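Local coordinates for hypothetical sugar ABC-transporter sugar binding protein (Arthrobacter globiformis, PDB 7BVT) that binds the cyclic tetrasaccharide cyclic alpha-maltosyl-1,6-maltose and probably delivers it to an ABC transporter for uptake into the cell, at residues Trp33-Gly38 with Ile88-Trp93; Gly180-Asp185 with Val242-Lys247. One frame throughout, in Å; residues are numbered along the deposited sequence.

Contact 1. Residues Trp33-Gly38 with Ile88-Trp93; sequences WHYWDG and IGDLVW. With GLC (alpha-D-glucopyranose), chain B.
Trp93 CZ3 lies at the edge of the Tyr35 ring, near its plane and 3.5 Å from Tyr35 CE2; the two rings, with planes at 77°, meet obliquely. Tyr35 CG is wedged between its own backbone N and carbonyl carbon (chi1 55°), a turn that swings the ring across the end of strand 86-90 and brings OH to 3.5 Å from Asp90 CB. That hydroxyl is bonded to Glu297, which also takes Trp36 NE1. Trp36 CH2 rests 3.7 Å from Ile88 CG2, the two side chains running roughly at right angles. Strands 28-34 and 86-90 are parallel neighbours in the sheet of a solute-binding protein, and Ile88 N donates to Trp33 O at 2.8 Å. Past this bond the chains diverge, and a water over the centre of the Tyr35 ring bridges Tyr35 N and Ile88 O. The end of strand 86-90 reaches the sugar pocket, where Asp90 OD1 accepts from O3 of a glucose at 2.7 Å. A chi1 near 180° (-178°) sends the Asp90 carboxylate out to the glucose, and OD2 takes Val92 N from above the carboxylate plane, an Asx turn that ties down the sugar-binding carboxylate.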
ATOM      1  N   TRP A  33      15.022  13.479  -4.759  1.00 17.53           N
ATOM      2  CA  TRP A  33      14.443  12.837  -5.950  1.00 18.36           C
ATOM      3  C   TRP A  33      13.154  12.125  -5.554  1.00 21.89           C
ATOM      4  O   TRP A  33      13.140  11.435  -4.517  1.00 20.05           O
ATOM      5  CB  TRP A  33      15.385  11.859  -6.589  1.00 19.23           C
ATOM      6  CG  TRP A  33      16.686  12.414  -7.083  1.00 20.56           C
ATOM      7  CD1 TRP A  33      17.032  13.714  -7.184  1.00 23.83           C
ATOM      8  CD2 TRP A  33      17.774  11.668  -7.624  1.00 22.29           C
ATOM      9  NE1 TRP A  33      18.286  13.820  -7.723  1.00 23.22           N
ATOM     10  CE2 TRP A  33      18.762  12.603  -8.006  1.00 24.82           C
ATOM     11  CE3 TRP A  33      18.008  10.315  -7.823  1.00 23.56           C
ATOM     12  CZ2 TRP A  33      19.999  12.213  -8.518  1.00 24.69           C
ATOM     13  CZ3 TRP A  33      19.209   9.936  -8.388  1.00 27.79           C
ATOM     14  CH2 TRP A  33      20.183  10.872  -8.710  1.00 26.31           C
ATOM     15  N   HIS A  34      12.122  12.273  -6.370  1.00 20.06           N
ATOM     16  CA  HIS A  34      10.805  11.660  -6.113  1.00 18.17           C
ATOM     17  C   HIS A  34      10.232  11.293  -7.470  1.00 22.54           C
ATOM     18  O   HIS A  34      10.850  11.725  -8.454  1.00 21.91           O
ATOM     19  CB  HIS A  34       9.896  12.585  -5.365  1.00 19.57           C
ATOM     20  CG  HIS A  34       9.585  13.780  -6.185  1.00 19.79           C
ATOM     21  ND1 HIS A  34       8.539  13.776  -7.087  1.00 20.65           N
ATOM     22  CD2 HIS A  34      10.159  15.009  -6.205  1.00 21.77           C
ATOM     23  CE1 HIS A  34       8.461  14.996  -7.627  1.00 21.20           C
ATOM     24  NE2 HIS A  34       9.450  15.773  -7.135  1.00 21.44           N
ATOM     25  N   TYR A  35       9.123  10.581  -7.496  1.00 20.39           N
ATOM     26  CA  TYR A  35       8.504  10.155  -8.786  1.00 20.96           C
ATOM     27  C   TYR A  35       7.113  10.766  -8.937  1.00 22.48           C
ATOM     28  O   TYR A  35       6.391  10.334  -9.853  1.00 24.19           O
ATOM     29  CB  TYR A  35       8.532   8.625  -8.977  1.00 23.35           C
ATOM     30  CG  TYR A  35       7.919   7.781  -7.881  1.00 21.57           C
ATOM     31  CD1 TYR A  35       6.615   7.959  -7.469  1.00 22.83           C
ATOM     32  CD2 TYR A  35       8.641   6.773  -7.278  1.00 23.41           C
ATOM     33  CE1 TYR A  35       6.037   7.185  -6.459  1.00 20.03           C
ATOM     34  CE2 TYR A  35       8.073   5.973  -6.294  1.00 22.07           C
ATOM     35  CZ  TYR A  35       6.773   6.182  -5.888  1.00 21.20           C
ATOM     36  OH  TYR A  35       6.246   5.358  -4.919  1.00 20.75           O
ATOM     37  N   TRP A  36       6.711  11.701  -8.095  1.00 20.54           N
ATOM     38  CA  TRP A  36       5.357  12.297  -8.194  1.00 21.06           C
ATOM     39  C   TRP A  36       5.211  13.087  -9.511  1.00 25.67           C
ATOM     40  O   TRP A  36       6.171  13.803  -9.918  1.00 24.44           O
ATOM     41  CB  TRP A  36       5.045  13.176  -6.986  1.00 22.26           C
ATOM     42  CG  TRP A  36       4.877  12.380  -5.725  1.00 20.93           C
ATOM     43  CD1 TRP A  36       4.062  11.306  -5.504  1.00 21.36           C
ATOM     44  CD2 TRP A  36       5.493  12.659  -4.465  1.00 19.51           C
ATOM     45  NE1 TRP A  36       4.125  10.908  -4.200  1.00 19.27           N
ATOM     46  CE2 TRP A  36       5.010  11.704  -3.539  1.00 17.72           C
ATOM     47  CE3 TRP A  36       6.414  13.611  -4.029  1.00 21.12           C
ATOM     48  CZ2 TRP A  36       5.431  11.681  -2.210  1.00 20.09           C
ATOM     49  CZ3 TRP A  36       6.797  13.604  -2.708  1.00 20.44           C
ATOM     50  CH2 TRP A  36       6.333  12.637  -1.830  1.00 19.94           C
ATOM     51  N   ASP A  37       3.989  13.028 -10.033  1.00 27.60           N
ATOM     52  CA  ASP A  37       3.511  13.823 -11.183  1.00 32.12           C
ATOM     53  C   ASP A  37       2.273  14.605 -10.771  1.00 29.16           C
ATOM     54  O   ASP A  37       1.696  14.379  -9.692  1.00 28.77           O
ATOM     55  CB  ASP A  37       3.141  12.915 -12.357  1.00 35.93           C
ATOM     56  CG  ASP A  37       4.310  12.102 -12.888  1.00 44.97           C
ATOM     57  OD1 ASP A  37       5.446  12.638 -12.920  1.00 46.70           O
ATOM     58  OD2 ASP A  37       4.080  10.933 -13.256  1.00 52.13           O
ATOM     59  N   GLY A  38       1.821  15.472 -11.664  1.00 32.37           N
ATOM     60  CA  GLY A  38       0.454  16.001 -11.553  1.00 31.19           C
ATOM     61  C   GLY A  38       0.267  16.787 -10.286  1.00 27.37           C
ATOM     62  O   GLY A  38       1.182  17.520  -9.927  1.00 29.47           O
ATOM     63  N   ILE A  88      12.758   9.576  -2.401  1.00 17.22           N
ATOM     64  CA  ILE A  88      11.384   9.223  -1.989  1.00 16.50           C
ATOM     65  C   ILE A  88      10.912   8.129  -2.943  1.00 18.93           C
ATOM     66  O   ILE A  88      10.719   8.400  -4.139  1.00 20.09           O
ATOM     67  CB  ILE A  88      10.469  10.456  -1.940  1.00 17.83           C
ATOM     68  CG1 ILE A  88      11.041  11.535  -1.011  1.00 17.69           C
ATOM     69  CG2 ILE A  88       9.033  10.096  -1.571  1.00 17.31           C
ATOM     70  CD1 ILE A  88      10.215  12.764  -0.896  1.00 19.40           C
ATOM     71  N   GLY A  89      10.723   6.921  -2.413  1.00 19.33           N
ATOM     72  CA  GLY A  89      10.451   5.723  -3.210  1.00 18.39           C
ATOM     73  C   GLY A  89       9.229   4.984  -2.748  1.00 17.70           C
ATOM     74  O   GLY A  89       8.675   5.306  -1.708  1.00 17.89           O
ATOM     75  N   ASP A  90       8.855   3.955  -3.475  1.00 18.83           N
ATOM     76  CA  ASP A  90       7.765   3.060  -3.062  1.00 19.65           C
ATOM     77  C   ASP A  90       8.193   2.292  -1.815  1.00 17.60           C
ATOM     78  O   ASP A  90       9.392   2.004  -1.637  1.00 17.64           O
ATOM     79  CB  ASP A  90       7.400   2.098  -4.190  1.00 22.48           C
ATOM     80  CG  ASP A  90       6.216   1.234  -3.721  1.00 26.64           C
ATOM     81  OD1 ASP A  90       5.159   1.823  -3.402  1.00 25.74           O
ATOM     82  OD2 ASP A  90       6.415   0.007  -3.511  1.00 28.78           O
ATOM     83  N   LEU A  91       7.216   1.915  -0.984  1.00 18.50           N
ATOM     84  CA  LEU A  91       7.454   1.054   0.209  1.00 18.61           C
ATOM     85  C   LEU A  91       8.422  -0.078  -0.107  1.00 17.31           C
ATOM     86  O   LEU A  91       9.448  -0.240   0.597  1.00 17.32           O
ATOM     87  CB  LEU A  91       6.136   0.481   0.705  1.00 18.33           C
ATOM     88  CG  LEU A  91       6.260  -0.365   1.960  1.00 19.81           C
ATOM     89  CD1 LEU A  91       6.557   0.505   3.160  1.00 23.23           C
ATOM     90  CD2 LEU A  91       4.994  -1.168   2.210  1.00 24.10           C
ATOM     91  N   VAL A  92       8.096  -0.891  -1.087  1.00 19.97           N
ATOM     92  CA  VAL A  92       8.839  -2.165  -1.296  1.00 21.48           C
ATOM     93  C   VAL A  92      10.228  -1.859  -1.875  1.00 18.64           C
ATOM     94  O   VAL A  92      11.038  -2.784  -1.949  1.00 22.92           O
ATOM     95  CB  VAL A  92       8.019  -3.155  -2.150  1.00 28.88           C
ATOM     96  CG1 VAL A  92       6.643  -3.370  -1.542  1.00 31.76           C
ATOM     97  CG2 VAL A  92       7.892  -2.707  -3.574  1.00 29.87           C
ATOM     98  N   TRP A  93      10.513  -0.615  -2.259  1.00 17.11           N
ATOM     99  CA  TRP A  93      11.880  -0.276  -2.735  1.00 18.18           C
ATOM    100  C   TRP A  93      12.849  -0.105  -1.578  1.00 18.35           C
ATOM    101  O   TRP A  93      14.063  -0.215  -1.817  1.00 20.43           O
ATOM    102  CB  TRP A  93      11.916   0.968  -3.600  1.00 19.21           C
ATOM    103  CG  TRP A  93      11.139   0.881  -4.864  1.00 20.07           C
ATOM    104  CD1 TRP A  93      10.513  -0.209  -5.409  1.00 20.72           C
ATOM    105  CD2 TRP A  93      10.980   1.960  -5.784  1.00 20.22           C
ATOM    106  NE1 TRP A  93       9.942   0.149  -6.599  1.00 23.67           N
ATOM    107  CE2 TRP A  93      10.202   1.467  -6.849  1.00 22.39           C
ATOM    108  CE3 TRP A  93      11.376   3.290  -5.782  1.00 20.79           C
ATOM    109  CZ2 TRP A  93       9.840   2.281  -7.911  1.00 22.95           C
ATOM    110  CZ3 TRP A  93      10.999   4.103  -6.830  1.00 23.29           C
ATOM    111  CH2 TRP A  93      10.247   3.592  -7.879  1.00 21.55           C
TER
HETATM  112  C1  GLC B   2       0.230   1.121  -4.867  1.00 26.87           C
HETATM  113  C2  GLC B   2       1.064   1.197  -3.626  1.00 25.75           C
HETATM  114  C3  GLC B   2       2.277   0.309  -3.751  1.00 25.80           C
HETATM  115  C4  GLC B   2       1.796  -1.109  -4.100  1.00 24.40           C
HETATM  116  C5  GLC B   2       1.041  -1.077  -5.422  1.00 24.92           C
HETATM  117  C6  GLC B   2       0.515  -2.478  -5.780  1.00 26.69           C
HETATM  118  O2  GLC B   2       1.319   2.565  -3.360  1.00 25.85           O
HETATM  119  O3  GLC B   2       3.023   0.360  -2.523  1.00 25.47           O
HETATM  120  O4  GLC B   2       2.878  -2.005  -4.262  1.00 26.87           O
HETATM  121  O5  GLC B   2      -0.082  -0.246  -5.260  1.00 24.65           O
HETATM  122  O6  GLC B   2       0.271  -2.506  -7.184  1.00 28.65           O
HETATM  123  O   HOH W   1       8.325   9.499  -4.975  1.00 20.77           O

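Contact 2. Residues Gly180-Asp185 with Val242-Lys247; sequences GKPGYD and VSPYAK
Ser243 and Tyr184 make the shortest direct hydrogen bond across the contact: Ser243 OG donates to Tyr184 O at 2.7 Å, coming from above the carbonyl plane, 37° out of it. With OG beside its own backbone N and anti to the carbonyl carbon (chi1 -56°), the hydroxyl also lies near the plane of the Tyr184 ring, at its edge, 3.4 Å from CD2. The same carbonyl oxygen receives a CA-H...O contact from Ser243 CA. Replacing the serine by an alanine would remove the hydroxyl and is likely to leave Tyr184 O without this donor from the facing loop.

The backbone bonds are weaker. Val242 O faces two successive amides, Gly183 N at 2.9 Å with a bent angle of 128° and Tyr184 N at a long 3.4 Å, both weak bonds.

A water adds a bridging link, donating to Asp185 OD1 and to Lys247 O and so spanning two groups that do not bond directly. The other carboxylate oxygen, OD2, is held by the amides of Gly249 and Phe251, just beyond Lys247 in the same loop, which anchor the carboxylate there.

Apolar contacts fill in between. Pro182 CB packs 3.7 Å from Pro244 CD, the two rings crossing at about a right angle, and Val242 CG1 approaches Tyr184 CB more loosely, at 4.3 Å. Gly183 suits this spot, since a beta carbon there would come tight against Val242 CG1.

Lys247 closes a type II beta turn that begins at Pro244. Both segments are irregular loops, one following helix 165-179 and the other following helix 225-239, and their pairing joins the ends of these two helices beside strand 258-262 of the solute-binding fold.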
ATOM      1  N   GLY A 180     -26.250 -11.528 -14.128  1.00 26.17           N
ATOM      2  CA  GLY A 180     -25.253 -12.203 -14.971  1.00 28.81           C
ATOM      3  C   GLY A 180     -23.857 -11.588 -14.853  1.00 27.00           C
ATOM      4  O   GLY A 180     -22.943 -12.048 -15.513  1.00 30.18           O
ATOM      5  N   LYS A 181     -23.676 -10.580 -14.006  1.00 27.63           N
ATOM      6  CA  LYS A 181     -22.381  -9.895 -13.885  1.00 25.93           C
ATOM      7  C   LYS A 181     -21.610 -10.437 -12.673  1.00 24.71           C
ATOM      8  O   LYS A 181     -22.200 -10.797 -11.635  1.00 23.16           O
ATOM      9  CB  LYS A 181     -22.639  -8.395 -13.758  1.00 28.80           C
ATOM     10  CG  LYS A 181     -23.136  -7.748 -15.040  1.00 28.01           C
ATOM     11  CD  LYS A 181     -23.591  -6.327 -14.902  1.00 34.22           C
ATOM     12  CE  LYS A 181     -24.264  -5.834 -16.175  1.00 40.29           C
ATOM     13  NZ  LYS A 181     -24.588  -4.380 -16.140  1.00 39.99           N
ATOM     14  N   PRO A 182     -20.256 -10.412 -12.735  1.00 22.93           N
ATOM     15  CA  PRO A 182     -19.454 -10.801 -11.572  1.00 24.14           C
ATOM     16  C   PRO A 182     -19.832  -9.917 -10.388  1.00 20.95           C
ATOM     17  O   PRO A 182     -19.949  -8.694 -10.571  1.00 22.68           O
ATOM     18  CB  PRO A 182     -17.988 -10.536 -11.970  1.00 23.67           C
ATOM     19  CG  PRO A 182     -18.026 -10.375 -13.467  1.00 26.85           C
ATOM     20  CD  PRO A 182     -19.412  -9.859 -13.790  1.00 23.54           C
ATOM     21  N   GLY A 183     -20.001 -10.527  -9.202  1.00 20.78           N
ATOM     22  CA  GLY A 183     -20.373  -9.800  -7.986  1.00 21.09           C
ATOM     23  C   GLY A 183     -19.161  -9.119  -7.391  1.00 20.40           C
ATOM     24  O   GLY A 183     -19.351  -8.178  -6.634  1.00 20.87           O
ATOM     25  N   TYR A 184     -17.963  -9.639  -7.683  1.00 20.32           N
ATOM     26  CA  TYR A 184     -16.723  -9.190  -6.992  1.00 18.79           C
ATOM     27  C   TYR A 184     -15.521  -9.538  -7.883  1.00 19.12           C
ATOM     28  O   TYR A 184     -15.389 -10.718  -8.236  1.00 21.20           O
ATOM     29  CB  TYR A 184     -16.634  -9.843  -5.620  1.00 17.31           C
ATOM     30  CG  TYR A 184     -15.346  -9.584  -4.883  1.00 17.47           C
ATOM     31  CD1 TYR A 184     -14.999  -8.306  -4.436  1.00 18.45           C
ATOM     32  CD2 TYR A 184     -14.509 -10.630  -4.558  1.00 17.01           C
ATOM     33  CE1 TYR A 184     -13.820  -8.088  -3.736  1.00 17.38           C
ATOM     34  CE2 TYR A 184     -13.338 -10.417  -3.830  1.00 16.68           C
ATOM     35  CZ  TYR A 184     -13.007  -9.153  -3.400  1.00 17.69           C
ATOM     36  OH  TYR A 184     -11.827  -8.934  -2.738  1.00 17.32           O
ATOM     37  N   ASP A 185     -14.647  -8.582  -8.179  1.00 18.68           N
ATOM     38  CA  ASP A 185     -13.439  -8.886  -8.992  1.00 20.15           C
ATOM     39  C   ASP A 185     -12.335  -9.384  -8.057  1.00 18.20           C
ATOM     40  O   ASP A 185     -12.091  -8.708  -7.040  1.00 18.02           O
ATOM     41  CB  ASP A 185     -12.919  -7.657  -9.748  1.00 21.02           C
ATOM     42  CG  ASP A 185     -13.788  -7.180 -10.891  1.00 23.35           C
ATOM     43  OD1 ASP A 185     -14.864  -7.763 -11.104  1.00 22.21           O
ATOM     44  OD2 ASP A 185     -13.351  -6.226 -11.531  1.00 26.26           O
ATOM     45  N   VAL A 242     -18.811 -16.061  -9.077  1.00 19.69           N
ATOM     46  CA  VAL A 242     -18.957 -14.681  -8.492  1.00 21.53           C
ATOM     47  C   VAL A 242     -17.752 -13.822  -8.875  1.00 21.18           C
ATOM     48  O   VAL A 242     -17.944 -12.637  -9.208  1.00 21.75           O
ATOM     49  CB  VAL A 242     -19.197 -14.712  -6.983  1.00 22.37           C
ATOM     50  CG1 VAL A 242     -19.051 -13.319  -6.376  1.00 19.71           C
ATOM     51  CG2 VAL A 242     -20.549 -15.315  -6.657  1.00 22.34           C
ATOM     52  N   SER A 243     -16.553 -14.410  -8.897  1.00 21.64           N
ATOM     53  CA  SER A 243     -15.278 -13.714  -9.230  1.00 23.32           C
ATOM     54  C   SER A 243     -14.521 -14.477 -10.311  1.00 23.98           C
ATOM     55  O   SER A 243     -13.665 -15.285  -9.968  1.00 22.98           O
ATOM     56  CB  SER A 243     -14.417 -13.661  -7.975  1.00 20.16           C
ATOM     57  OG  SER A 243     -15.146 -13.037  -6.936  1.00 19.72           O
ATOM     58  N   PRO A 244     -14.864 -14.362 -11.608  1.00 23.73           N
ATOM     59  CA  PRO A 244     -14.211 -15.210 -12.587  1.00 25.62           C
ATOM     60  C   PRO A 244     -12.702 -15.017 -12.608  1.00 23.03           C
ATOM     61  O   PRO A 244     -12.213 -13.944 -12.398  1.00 22.60           O
ATOM     62  CB  PRO A 244     -14.851 -14.803 -13.929  1.00 26.31           C
ATOM     63  CG  PRO A 244     -16.209 -14.293 -13.519  1.00 28.56           C
ATOM     64  CD  PRO A 244     -15.968 -13.579 -12.200  1.00 26.39           C
ATOM     65  N   TYR A 245     -12.022 -16.083 -12.987  1.00 24.58           N
ATOM     66  CA  TYR A 245     -10.566 -16.079 -13.247  1.00 24.44           C
ATOM     67  C   TYR A 245     -10.239 -15.203 -14.445  1.00 25.55           C
ATOM     68  O   TYR A 245     -10.986 -15.212 -15.457  1.00 27.31           O
ATOM     69  CB  TYR A 245     -10.048 -17.501 -13.473  1.00 26.39           C
ATOM     70  CG  TYR A 245      -8.602 -17.501 -13.911  1.00 28.70           C
ATOM     71  CD1 TYR A 245      -7.615 -17.015 -13.075  1.00 27.90           C
ATOM     72  CD2 TYR A 245      -8.226 -17.952 -15.167  1.00 29.64           C
ATOM     73  CE1 TYR A 245      -6.280 -17.020 -13.459  1.00 27.76           C
ATOM     74  CE2 TYR A 245      -6.902 -17.930 -15.581  1.00 30.22           C
ATOM     75  CZ  TYR A 245      -5.921 -17.490 -14.716  1.00 34.52           C
ATOM     76  OH  TYR A 245      -4.615 -17.465 -15.140  1.00 29.41           O
ATOM     77  N   ALA A 246      -9.152 -14.441 -14.338  1.00 28.22           N
ATOM     78  CA  ALA A 246      -8.604 -13.590 -15.425  1.00 27.98           C
ATOM     79  C   ALA A 246      -9.660 -12.595 -15.935  1.00 29.06           C
ATOM     80  O   ALA A 246      -9.734 -12.324 -17.167  1.00 32.70           O
ATOM     81  CB  ALA A 246      -8.053 -14.482 -16.524  1.00 31.71           C
ATOM     82  N   LYS A 247     -10.411 -11.981 -15.036  1.00 27.45           N
ATOM     83  CA  LYS A 247     -11.478 -10.998 -15.369  1.00 27.92           C
ATOM     84  C   LYS A 247     -11.350  -9.766 -14.480  1.00 25.53           C
ATOM     85  O   LYS A 247     -12.356  -9.119 -14.217  1.00 26.24           O
ATOM     86  CB  LYS A 247     -12.863 -11.632 -15.193  1.00 31.79           C
ATOM     87  CG  LYS A 247     -13.245 -12.642 -16.273  1.00 41.39           C
ATOM     88  CD  LYS A 247     -13.134 -12.116 -17.683  1.00 44.45           C
ATOM     89  CE  LYS A 247     -13.950 -10.869 -17.915  1.00 47.32           C
ATOM     90  NZ  LYS A 247     -14.099 -10.590 -19.366  1.00 56.19           N
TER
HETATM   91  O   HOH W   2     -14.417 -10.016 -12.558  1.00 25.34           O

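How the contacts relate
From the N terminus, strand 28-34 leads into contact 1, which closes a loop of 49 residues, about half of it helical, when the chain returns along strand 86-90. Contact 2 opens only later, after helix 165-179, and closes after helix 225-239, across 56 residues that include helix 195-207 and no strand. The two are therefore in series, neither nested nor crossed. They lie on opposite sides of the chain's centre, their own centres 32 Å apart and their nearest atoms about 19 Å apart. Contact 1 ties parallel strands at the edge of the sugar pocket, whereas contact 2 joins loops at helix ends farther from the centre.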